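Local coordinates for protein FAD-dependent pyridine nucleotide-disulphide oxidoreductase (Desulfovibrio vulgaris, PDB 3IWA) that probably uses FAD to pass electrons from a reduced nicotinamide cofactor, NADH or NADPH, to a disulphide or related acceptor, at residues A13-A18 with A315-R320; L121-N126 with A254-T260; T200-L204 with M386-L390; I298-V302 with F333-V337. One frame throughout, in Å; residues are numbered along the deposited sequence.

Contact 1 of 4, residues A13-A18 with A315-R320; sequences ALGPKA and ANRQGR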
loop_
_atom_site.group_PDB
_atom_site.type_symbol
_atom_site.label_atom_id
_atom_site.label_comp_id
_atom_site.label_asym_id
_atom_site.label_seq_id
_atom_site.Cartn_x
_atom_site.Cartn_y
_atom_site.Cartn_z
ATOM N N ALA A 13 -0.936 25.690 1.856
ATOM C CA ALA A 13 -0.192 24.835 2.737
ATOM C C ALA A 13 1.259 25.090 2.362
ATOM O O ALA A 13 2.095 25.273 3.226
ATOM C CB ALA A 13 -0.580 23.364 2.509
ATOM N N LEU A 14 1.525 25.170 1.063
ATOM C CA LEU A 14 2.874 25.119 0.585
ATOM C C LEU A 14 3.835 26.191 1.134
ATOM O O LEU A 14 4.959 25.853 1.506
ATOM C CB LEU A 14 2.916 25.053 -0.940
ATOM C CG LEU A 14 4.326 24.790 -1.471
ATOM C CD1 LEU A 14 4.406 23.519 -2.306
ATOM C CD2 LEU A 14 4.818 26.001 -2.269
ATOM N N GLY A 15 3.400 27.451 1.173
ATOM C CA GLY A 15 4.230 28.558 1.671
ATOM C C GLY A 15 4.723 28.358 3.094
ATOM O O GLY A 15 5.929 28.260 3.316
ATOM N N PRO A 16 3.793 28.260 4.066
ATOM C CA PRO A 16 4.129 27.960 5.471
ATOM C C PRO A 16 5.022 26.726 5.621
ATOM O O PRO A 16 5.976 26.739 6.405
ATOM C CB PRO A 16 2.762 27.717 6.126
ATOM C CG PRO A 16 1.806 28.500 5.288
ATOM C CD PRO A 16 2.346 28.453 3.878
ATOM N N LYS A 17 4.742 25.674 4.859
ATOM C CA LYS A 17 5.575 24.463 4.939
ATOM C C LYS A 17 6.999 24.753 4.502
ATOM O O LYS A 17 7.938 24.376 5.163
ATOM C CB LYS A 17 4.999 23.336 4.076
ATOM C CG LYS A 17 5.677 21.975 4.279
ATOM C CD LYS A 17 5.448 21.463 5.710
ATOM C CE LYS A 17 6.042 20.057 5.962
ATOM N NZ LYS A 17 5.437 19.409 7.215
ATOM N N ALA A 18 7.155 25.401 3.367
ATOM C CA ALA A 18 8.478 25.671 2.848
ATOM C C ALA A 18 9.294 26.531 3.846
ATOM O O ALA A 18 10.462 26.263 4.090
ATOM C CB ALA A 18 8.395 26.319 1.491
ATOM N N ALA A 315 1.165 19.606 -1.714
ATOM C CA ALA A 315 1.622 20.765 -0.930
ATOM C C ALA A 315 2.717 20.453 0.081
ATOM O O ALA A 315 3.838 20.952 -0.040
ATOM C CB ALA A 315 0.415 21.432 -0.201
ATOM N N ASN A 316 2.388 19.641 1.067
ATOM C CA ASN A 316 3.321 19.316 2.119
ATOM C C ASN A 316 4.599 18.671 1.623
ATOM O O ASN A 316 5.669 19.054 2.055
ATOM C CB ASN A 316 2.653 18.520 3.249
ATOM C CG ASN A 316 1.827 19.435 4.153
ATOM O OD1 ASN A 316 2.087 20.646 4.182
ATOM N ND2 ASN A 316 0.830 18.885 4.876
ATOM N N ARG A 317 4.492 17.785 0.648
ATOM C CA ARG A 317 5.647 17.030 0.205
ATOM C C ARG A 317 6.562 17.961 -0.583
ATOM O O ARG A 317 7.742 17.990 -0.324
ATOM C CB ARG A 317 5.227 15.830 -0.610
ATOM C CG ARG A 317 4.330 14.881 0.168
ATOM C CD ARG A 317 3.893 13.684 -0.632
ATOM N NE ARG A 317 2.873 12.939 0.092
ATOM C CZ ARG A 317 1.841 12.313 -0.457
ATOM N NH1 ARG A 317 1.666 12.319 -1.767
ATOM N NH2 ARG A 317 0.983 11.667 0.317
ATOM N N GLN A 318 5.984 18.753 -1.486
ATOM C CA GLN A 318 6.762 19.679 -2.315
ATOM C C GLN A 318 7.322 20.835 -1.462
ATOM O O GLN A 318 8.405 21.272 -1.701
ATOM C CB GLN A 318 5.962 20.248 -3.484
ATOM C CG GLN A 318 5.421 19.224 -4.457
ATOM C CD GLN A 318 4.528 19.860 -5.523
ATOM O OE1 GLN A 318 4.325 21.074 -5.522
ATOM N NE2 GLN A 318 4.041 19.054 -6.453
ATOM N N GLY A 319 6.584 21.267 -0.461
ATOM C CA GLY A 319 7.017 22.337 0.414
ATOM C C GLY A 319 8.272 21.974 1.164
ATOM O O GLY A 319 9.191 22.801 1.294
ATOM N N ARG A 320 8.316 20.730 1.648
ATOM C CA ARG A 320 9.461 20.250 2.382
ATOM C C ARG A 320 10.679 20.305 1.511
ATOM O O ARG A 320 11.705 20.790 1.933
ATOM C CB ARG A 320 9.241 18.847 2.892
ATOM C CG ARG A 320 10.344 18.389 3.800
ATOM C CD ARG A 320 9.976 17.058 4.468
ATOM N NE ARG A 320 10.722 16.856 5.703
ATOM C CZ ARG A 320 11.882 16.237 5.798
ATOM N NH1 ARG A 320 12.435 16.125 6.986
ATOM N NH2 ARG A 320 12.492 15.728 4.740
#
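Leu14 faces Ala315 and Ala18 faces Gly319 where helix 14-25 packs on helix 314-326, the axes of the two short segments coming within 7.9 Å at a crossing angle of -39°. The two helices run in broadly the same direction. Gly319 has no side chain, so the backbones approach closely here. Ala18 CA lies 3.3 Å from Gly319 O, a CA-H...O contact, and Ala18 CB leans on the same oxygen. At the start of the contact Ala13 CB meets Ala315 CB at 3.5 Å, tighter than usual for two carbons. Leu14 has CG anti to its backbone N (chi1 -172°), which carries the isobutyl group across to the second helix. Its CD1 reaches Ala315 O at 3.5 Å and also touches Gly319 N and Gln318 CB. Lys17 crosses Asn316 at about a right angle. Its chain bends at chi2 (64°), so CG lies 3.7 Å from Asn316 O and CD passes 3.8 Å from Asn316 OD1. These are contacts of the lysine's methylenes, not of its amine. The polar ends look elsewhere. Gln318 OE1 accepts from Gly293 N, and Arg320 NH2 forms a salt bridge with Asp458 of the second subunit. Helix 14-25 follows strand 5-9 of a parallel sheet, a position consistent with the helix that meets the FAD in relatives. No hydrogen bond joins the two segments, so they are held by close packing of small residues and aliphatic chains, while polar groups of helix 314-326 tie it to a nearby loop and to the dimer partner.

Contact 2 of 4, residues L121-N126 with A254-T260; sequences LGSKAN and AGVSPNT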
loop_
_atom_site.group_PDB
_atom_site.type_symbol
_atom_site.label_atom_id
_atom_site.label_comp_id
_atom_site.label_asym_id
_atom_site.label_seq_id
_atom_site.Cartn_x
_atom_site.Cartn_y
_atom_site.Cartn_z
ATOM N N LEU A 121 1.366 30.368 -5.506
ATOM C CA LEU A 121 0.325 31.235 -5.987
ATOM C C LEU A 121 -1.026 30.582 -6.095
ATOM O O LEU A 121 -1.997 31.279 -6.327
ATOM C CB LEU A 121 0.695 31.807 -7.361
ATOM C CG LEU A 121 2.053 32.489 -7.449
ATOM C CD1 LEU A 121 2.276 32.947 -8.854
ATOM C CD2 LEU A 121 2.146 33.629 -6.487
ATOM N N GLY A 122 -1.108 29.258 -5.960
ATOM C CA GLY A 122 -2.410 28.585 -5.995
ATOM C C GLY A 122 -3.073 28.651 -7.367
ATOM O O GLY A 122 -2.426 28.893 -8.393
ATOM N N SER A 123 -4.371 28.445 -7.392
ATOM C CA SER A 123 -5.093 28.403 -8.640
ATOM C C SER A 123 -6.334 29.285 -8.520
ATOM O O SER A 123 -6.603 29.822 -7.452
ATOM C CB SER A 123 -5.487 26.959 -8.922
ATOM O OG SER A 123 -6.188 26.448 -7.802
ATOM N N LYS A 124 -7.064 29.425 -9.626
ATOM C CA LYS A 124 -8.340 30.150 -9.683
ATOM C C LYS A 124 -9.362 29.230 -10.324
ATOM O O LYS A 124 -9.027 28.444 -11.231
ATOM C CB LYS A 124 -8.257 31.467 -10.503
ATOM C CG LYS A 124 -7.142 31.482 -11.578
ATOM C CD LYS A 124 -7.385 32.415 -12.780
ATOM C CE LYS A 124 -6.271 32.218 -13.840
ATOM N NZ LYS A 124 -6.503 32.900 -15.162
ATOM N N ALA A 125 -10.600 29.349 -9.847
ATOM C CA ALA A 125 -11.729 28.586 -10.340
ATOM C C ALA A 125 -11.994 28.925 -11.809
ATOM O O ALA A 125 -11.974 30.109 -12.209
ATOM C CB ALA A 125 -12.978 28.838 -9.470
ATOM N N ASN A 126 -12.169 27.882 -12.619
ATOM C CA ASN A 126 -12.676 28.070 -13.974
ATOM C C ASN A 126 -14.145 28.556 -13.884
ATOM O O ASN A 126 -14.987 27.994 -13.144
ATOM C CB ASN A 126 -12.584 26.781 -14.798
ATOM C CG ASN A 126 -11.148 26.432 -15.232
ATOM O OD1 ASN A 126 -10.197 27.191 -15.024
ATOM N ND2 ASN A 126 -11.003 25.267 -15.856
ATOM N N ALA A 254 -15.528 23.366 -10.827
ATOM C CA ALA A 254 -15.456 22.827 -12.175
ATOM C C ALA A 254 -14.050 22.912 -12.707
ATOM O O ALA A 254 -13.854 23.103 -13.904
ATOM C CB ALA A 254 -16.420 23.579 -13.112
ATOM N N GLY A 255 -13.069 22.775 -11.828
ATOM C CA GLY A 255 -11.680 22.779 -12.274
ATOM C C GLY A 255 -11.050 24.168 -12.235
ATOM O O GLY A 255 -11.738 25.196 -12.171
ATOM N N VAL A 256 -9.729 24.185 -12.308
ATOM C CA VAL A 256 -8.948 25.336 -11.934
ATOM C C VAL A 256 -7.889 25.640 -12.961
ATOM O O VAL A 256 -7.535 24.785 -13.768
ATOM C CB VAL A 256 -8.266 25.080 -10.584
ATOM C CG1 VAL A 256 -9.327 24.699 -9.520
ATOM C CG2 VAL A 256 -7.165 23.984 -10.710
ATOM N N SER A 257 -7.413 26.879 -12.950
ATOM C CA SER A 257 -6.272 27.277 -13.758
ATOM C C SER A 257 -5.236 27.852 -12.825
ATOM O O SER A 257 -5.591 28.428 -11.800
ATOM C CB SER A 257 -6.657 28.311 -14.817
ATOM O OG SER A 257 -6.765 27.693 -16.100
ATOM N N PRO A 258 -3.950 27.687 -13.167
ATOM C CA PRO A 258 -2.915 28.227 -12.316
ATOM C C PRO A 258 -3.007 29.752 -12.222
ATOM O O PRO A 258 -3.162 30.424 -13.235
ATOM C CB PRO A 258 -1.617 27.790 -13.022
ATOM C CG PRO A 258 -1.987 26.688 -13.894
ATOM C CD PRO A 258 -3.386 26.954 -14.312
ATOM N N ASN A 259 -2.910 30.270 -11.002
ATOM C CA ASN A 259 -2.981 31.710 -10.732
ATOM C C ASN A 259 -1.624 32.417 -10.940
ATOM O O ASN A 259 -1.082 32.972 -10.010
ATOM C CB ASN A 259 -3.463 31.918 -9.284
ATOM C CG ASN A 259 -3.808 33.404 -8.961
ATOM O OD1 ASN A 259 -3.984 34.201 -9.862
ATOM N ND2 ASN A 259 -3.918 33.748 -7.663
ATOM N N THR A 260 -1.123 32.412 -12.172
ATOM C CA THR A 260 0.296 32.698 -12.484
ATOM C C THR A 260 0.628 34.045 -13.234
ATOM O O THR A 260 1.747 34.227 -13.742
ATOM C CB THR A 260 0.891 31.506 -13.282
ATOM O OG1 THR A 260 0.039 31.239 -14.380
ATOM C CG2 THR A 260 0.950 30.247 -12.427
HETATM O O HOH W 1 -14.253 26.012 -11.124
#
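Lys124 and Ser257 form a hydrogen-bonded antiparallel pair, each backbone N giving to the other's O. Lys124 N to Ser257 O is 2.8 Å, and Ser257 N to Lys124 O is 2.8 Å. The ladder goes on at both ends: Asn259 N gives to Gly122 O at 3.0 Å, and Asn126 N gives to Gly255 O at 2.8 Å. Ser123 with Pro258 and Ala125 with Val256 are the non-hydrogen-bonded pairs between these bonds. Lys124 and Ser257 put their side chains on one face. The lysine chain, extended beyond CG, passes across the neighbouring strand, with CE 3.6 Å from Pro258 O. Asn126 joins that side by laying its CB and amide carbon against Gly255 O, and its OD1 comes near Ser257 OG. Ser123 OG rests against Val256 CB at 3.7 Å. At the far end Asn259 has its amide carbon anti to the backbone N (chi1 -170°), which lets ND2 make a weak bond to Leu121 O. Leu121 CB packs on Asn259 O at 3.4 Å. At the opposite end a water bridges the two segments, donating to Asn126 O and Gly255 O and accepting from Ala254 N. Further out, Thr260 OG1 is bonded to Gly274 O, Ser123 touches Thr142 and Asp294, and Val256 touches Phe308. This two-stranded antiparallel ribbon follows strand 116-119 of one parallel sheet and strand 249-252 of another. It is consistent with the paired connections between the FAD and NAD(P) domains of pyridine nucleotide-disulphide oxidoreductases.

Contact 3 of 4, residues T200-L204 with M386-L390; sequences TSKSL and MTLQL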
loop_
_atom_site.group_PDB
_atom_site.type_symbol
_atom_site.label_atom_id
_atom_site.label_comp_id
_atom_site.label_asym_id
_atom_site.label_seq_id
_atom_site.Cartn_x
_atom_site.Cartn_y
_atom_site.Cartn_z
ATOM N N THR A 200 -12.466 8.227 -11.792
ATOM C CA THR A 200 -12.966 6.861 -11.915
ATOM C C THR A 200 -13.468 6.621 -13.334
ATOM O O THR A 200 -13.760 7.574 -14.052
ATOM C CB THR A 200 -14.102 6.545 -10.947
ATOM O OG1 THR A 200 -15.284 7.188 -11.413
ATOM C CG2 THR A 200 -13.784 6.987 -9.521
ATOM N N SER A 201 -13.567 5.352 -13.742
ATOM C CA SER A 201 -14.267 5.003 -15.002
ATOM C C SER A 201 -15.762 5.346 -14.928
ATOM O O SER A 201 -16.304 5.550 -13.848
ATOM C CB SER A 201 -14.149 3.496 -15.314
ATOM O OG SER A 201 -14.897 2.742 -14.360
ATOM N N LYS A 202 -16.430 5.362 -16.072
ATOM C CA LYS A 202 -17.900 5.528 -16.130
ATOM C C LYS A 202 -18.632 4.468 -15.299
ATOM O O LYS A 202 -19.483 4.788 -14.468
ATOM C CB LYS A 202 -18.369 5.482 -17.589
ATOM C CG LYS A 202 -19.727 6.137 -17.820
ATOM C CD LYS A 202 -20.046 6.359 -19.301
ATOM C CE LYS A 202 -21.577 6.556 -19.498
ATOM N NZ LYS A 202 -22.020 6.304 -20.915
ATOM N N SER A 203 -18.241 3.208 -15.465
ATOM C CA SER A 203 -18.859 2.096 -14.747
ATOM C C SER A 203 -18.701 2.231 -13.221
ATOM O O SER A 203 -19.661 2.038 -12.448
ATOM C CB SER A 203 -18.298 0.753 -15.261
ATOM O OG SER A 203 -16.974 0.458 -14.794
ATOM N N LEU A 204 -17.500 2.604 -12.783
ATOM C CA LEU A 204 -17.271 2.804 -11.362
ATOM C C LEU A 204 -17.975 4.072 -10.817
ATOM O O LEU A 204 -18.446 4.112 -9.674
ATOM C CB LEU A 204 -15.773 2.853 -11.047
ATOM C CG LEU A 204 -15.538 2.718 -9.539
ATOM C CD1 LEU A 204 -16.159 1.381 -9.031
ATOM C CD2 LEU A 204 -14.073 2.789 -9.222
ATOM N N MET A 386 -16.400 -5.045 -2.232
ATOM C CA MET A 386 -15.246 -4.295 -2.757
ATOM C C MET A 386 -15.043 -4.524 -4.235
ATOM O O MET A 386 -14.968 -5.646 -4.638
ATOM C CB MET A 386 -13.913 -4.633 -2.061
ATOM C CG MET A 386 -12.839 -3.550 -2.436
ATOM S SD MET A 386 -11.187 -3.708 -1.812
ATOM C CE MET A 386 -11.561 -3.882 -0.080
ATOM N N THR A 387 -14.935 -3.436 -5.005
ATOM C CA THR A 387 -14.566 -3.456 -6.419
ATOM C C THR A 387 -13.242 -2.741 -6.679
ATOM O O THR A 387 -13.047 -1.610 -6.238
ATOM C CB THR A 387 -15.589 -2.718 -7.279
ATOM O OG1 THR A 387 -16.906 -3.174 -6.965
ATOM C CG2 THR A 387 -15.302 -2.922 -8.773
ATOM N N LEU A 388 -12.359 -3.413 -7.417
ATOM C CA LEU A 388 -11.168 -2.831 -7.998
ATOM C C LEU A 388 -11.259 -2.867 -9.508
ATOM O O LEU A 388 -11.716 -3.856 -10.082
ATOM C CB LEU A 388 -9.916 -3.631 -7.636
ATOM C CG LEU A 388 -9.448 -3.655 -6.200
ATOM C CD1 LEU A 388 -8.069 -4.353 -6.154
ATOM C CD2 LEU A 388 -9.423 -2.218 -5.614
ATOM N N GLN A 389 -10.720 -1.827 -10.138
ATOM C CA GLN A 389 -10.556 -1.796 -11.565
ATOM C C GLN A 389 -9.100 -1.455 -11.847
ATOM O O GLN A 389 -8.542 -0.567 -11.211
ATOM C CB GLN A 389 -11.525 -0.779 -12.195
ATOM C CG GLN A 389 -13.034 -1.076 -11.930
ATOM C CD GLN A 389 -14.022 -0.189 -12.761
ATOM O OE1 GLN A 389 -15.202 -0.515 -12.915
ATOM N NE2 GLN A 389 -13.537 0.908 -13.271
ATOM N N LEU A 390 -8.492 -2.182 -12.780
ATOM C CA LEU A 390 -7.090 -2.104 -13.076
ATOM C C LEU A 390 -6.986 -1.736 -14.525
ATOM O O LEU A 390 -7.673 -2.342 -15.357
ATOM C CB LEU A 390 -6.417 -3.464 -12.829
ATOM C CG LEU A 390 -4.887 -3.561 -12.744
ATOM C CD1 LEU A 390 -4.391 -2.924 -11.423
ATOM C CD2 LEU A 390 -4.366 -5.069 -12.858
#
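The side-chain amide of Gln389 is the flat group here, and its edge meets two serines of the segment 200-204. Ser201 OG lies at the NE2 end, 8° out of the amide plane, and takes a nearly straight hydrogen bond from NE2. The 2.5 Å between Gln389 NE2 and Ser201 OG is short, so its exact length is doubtful. Ser203 OG sits at the other corner, 2.8 Å from Gln389 OE1. Leu204 CB stands off one side of the plane, 3.7 Å from Gln389 NE2. The Gln389 chain starts with CG anti to the carbonyl carbon (chi1 -60°) and then runs extended, which pushes the amide out from the strand to the helix start. Ser201 is the N-cap of helix 202-214, and its OG also accepts from Leu204 N at 3.0 Å. Two N-H donors thus grip this one oxygen, so the N-cap residue links the start of the helix to the strand. Beside it, Leu204 CD1 approaches Thr387 CG2 at 4.4 Å, a looser apolar touch. Strand 386-393 lies between strands 366-372 and 399-406 in the antiparallel sheet of the dimerisation domain. Asn368 and His370 of strand 366-372 touch Gln389, Gln403 and Phe405 of strand 399-406 meet Leu204, and Val356 and Glu357 of helix 356-361 border Ser201.

Contact 4 of 4, residues I298-V302 with F333-V337; sequences IPNLV and FPGAV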
loop_
_atom_site.group_PDB
_atom_site.type_symbol
_atom_site.label_atom_id
_atom_site.label_comp_id
_atom_site.label_asym_id
_atom_site.label_seq_id
_atom_site.Cartn_x
_atom_site.Cartn_y
_atom_site.Cartn_z
ATOM N N ILE A 298 4.322 19.339 -13.192
ATOM C CA ILE A 298 5.393 18.384 -12.931
ATOM C C ILE A 298 5.120 17.113 -13.753
ATOM O O ILE A 298 4.017 16.891 -14.192
ATOM C CB ILE A 298 5.443 17.982 -11.480
ATOM C CG1 ILE A 298 4.098 17.393 -11.058
ATOM C CG2 ILE A 298 5.790 19.168 -10.627
ATOM C CD1 ILE A 298 4.032 17.014 -9.628
ATOM N N PRO A 299 6.146 16.280 -13.966
ATOM C CA PRO A 299 5.985 15.097 -14.814
ATOM C C PRO A 299 4.892 14.158 -14.321
ATOM O O PRO A 299 4.812 13.862 -13.119
ATOM C CB PRO A 299 7.336 14.405 -14.697
ATOM C CG PRO A 299 8.284 15.475 -14.286
ATOM C CD PRO A 299 7.488 16.334 -13.376
ATOM N N ASN A 300 4.023 13.733 -15.222
ATOM C CA ASN A 300 3.103 12.682 -14.889
ATOM C C ASN A 300 3.943 11.426 -14.913
ATOM O O ASN A 300 4.474 11.099 -15.955
ATOM C CB ASN A 300 1.978 12.607 -15.924
ATOM C CG ASN A 300 0.958 11.529 -15.608
ATOM O OD1 ASN A 300 1.287 10.354 -15.506
ATOM N ND2 ASN A 300 -0.267 11.927 -15.451
ATOM N N LEU A 301 4.096 10.723 -13.792
ATOM C CA LEU A 301 4.982 9.535 -13.810
ATOM C C LEU A 301 4.431 8.270 -14.521
ATOM O O LEU A 301 5.137 7.276 -14.634
ATOM C CB LEU A 301 5.493 9.203 -12.409
ATOM C CG LEU A 301 6.247 10.367 -11.745
ATOM C CD1 LEU A 301 6.431 10.060 -10.279
ATOM C CD2 LEU A 301 7.589 10.640 -12.393
ATOM N N VAL A 302 3.183 8.289 -14.970
ATOM C CA VAL A 302 2.637 7.147 -15.705
ATOM C C VAL A 302 2.821 7.437 -17.178
ATOM O O VAL A 302 3.364 6.602 -17.904
ATOM C CB VAL A 302 1.157 6.890 -15.455
ATOM C CG1 VAL A 302 0.616 5.847 -16.494
ATOM C CG2 VAL A 302 0.902 6.418 -14.025
ATOM N N PHE A 333 11.784 16.079 -5.947
ATOM C CA PHE A 333 10.390 15.613 -6.021
ATOM C C PHE A 333 10.176 15.244 -7.477
ATOM O O PHE A 333 10.260 16.108 -8.351
ATOM C CB PHE A 333 9.421 16.704 -5.586
ATOM C CG PHE A 333 8.035 16.225 -5.426
ATOM C CD1 PHE A 333 7.627 15.604 -4.254
ATOM C CD2 PHE A 333 7.130 16.336 -6.466
ATOM C CE1 PHE A 333 6.335 15.134 -4.133
ATOM C CE2 PHE A 333 5.861 15.871 -6.340
ATOM C CZ PHE A 333 5.457 15.279 -5.190
ATOM N N PRO A 334 9.961 13.943 -7.767
ATOM C CA PRO A 334 10.065 13.436 -9.147
ATOM C C PRO A 334 8.890 13.756 -10.075
ATOM O O PRO A 334 9.026 13.710 -11.310
ATOM C CB PRO A 334 10.154 11.916 -8.954
ATOM C CG PRO A 334 9.341 11.649 -7.681
ATOM C CD PRO A 334 9.682 12.872 -6.791
ATOM N N GLY A 335 7.744 14.058 -9.484
ATOM C CA GLY A 335 6.495 14.172 -10.230
ATOM C C GLY A 335 5.408 13.475 -9.449
ATOM O O GLY A 335 5.549 13.262 -8.257
ATOM N N ALA A 336 4.350 13.067 -10.138
ATOM C CA ALA A 336 3.220 12.443 -9.491
ATOM C C ALA A 336 2.528 11.438 -10.402
ATOM O O ALA A 336 2.697 11.474 -11.643
ATOM C CB ALA A 336 2.252 13.490 -9.027
ATOM N N VAL A 337 1.775 10.533 -9.765
ATOM C CA VAL A 337 0.849 9.671 -10.463
ATOM C C VAL A 337 -0.626 9.977 -10.181
ATOM O O VAL A 337 -1.483 9.414 -10.848
ATOM C CB VAL A 337 1.137 8.166 -10.185
ATOM C CG1 VAL A 337 2.585 7.830 -10.587
ATOM C CG2 VAL A 337 0.849 7.802 -8.744
#
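Ile298 CD1 sits at the apolar centre, touching Phe333, Gly335 and Ala336 together. It meets the Phe333 ring at its edge, near the ring plane, 3.9 Å from CE2, and lies 4.0 Å from Ala336 CB. A chi1 of 57° places Ile298 CG1 between its own backbone N and carbonyl carbon, and the chain then extends to bring CD1 over the Gly335 backbone. A second apolar patch forms around Leu301. Its two methyls lie side by side against the loop, CD1 near Gly335 C and CD2 3.6 Å from Pro334 O. Leu301 CB meets Val337 CG1 at 3.7 Å. Val302 crosses Val337 at about a right angle, while Pro299 CG lies on Pro334 O. Beyond this packing the backbones are joined by two hydrogen bonds. Ala336 N gives to Pro299 O at 3.1 Å, and Leu301 N gives to Ala336 O at 2.7 Å with an N-H...O angle of 174°. At the polar edge Asn300 OD1 accepts from Val302 N at 2.9 Å and also from Thr303 N. Phe309 packs on Ile298, Asn300 and Ala336. On the dimer side, Val337 N bonds to Glu436 OE1 of the second subunit, and Pro334 packs on Asn434 of that subunit. The pattern is a single backbone bridge between Asn300 and Ala336, with Asn300 also opening an Asx turn. It joins the loop before strand 340-343 to the chain running on from strand 296-299, beside the dimer interface.

Contacts 1 and 4 lie close together, with centres about 17 Å apart, and touch directly as Arg317 and Gln318 of helix 314-326 pack on Phe333. Both also meet the second subunit. Contact 2 has its centre about 18 Å from that of contact 1, and its segments fall inside the loop that contact 1 closes. Contact 3 is the outlier, its centre about 32 Å from that of contact 1 on the opposite side of the chain's centre. Its segments alternate with those of contacts 1 and 2 along the chain, and contact 4 is nested within its loop. Contact 2 lies where the chain passes between the two parallel sheets, and contact 3 joins helix 202-214 to the dimerisation sheet.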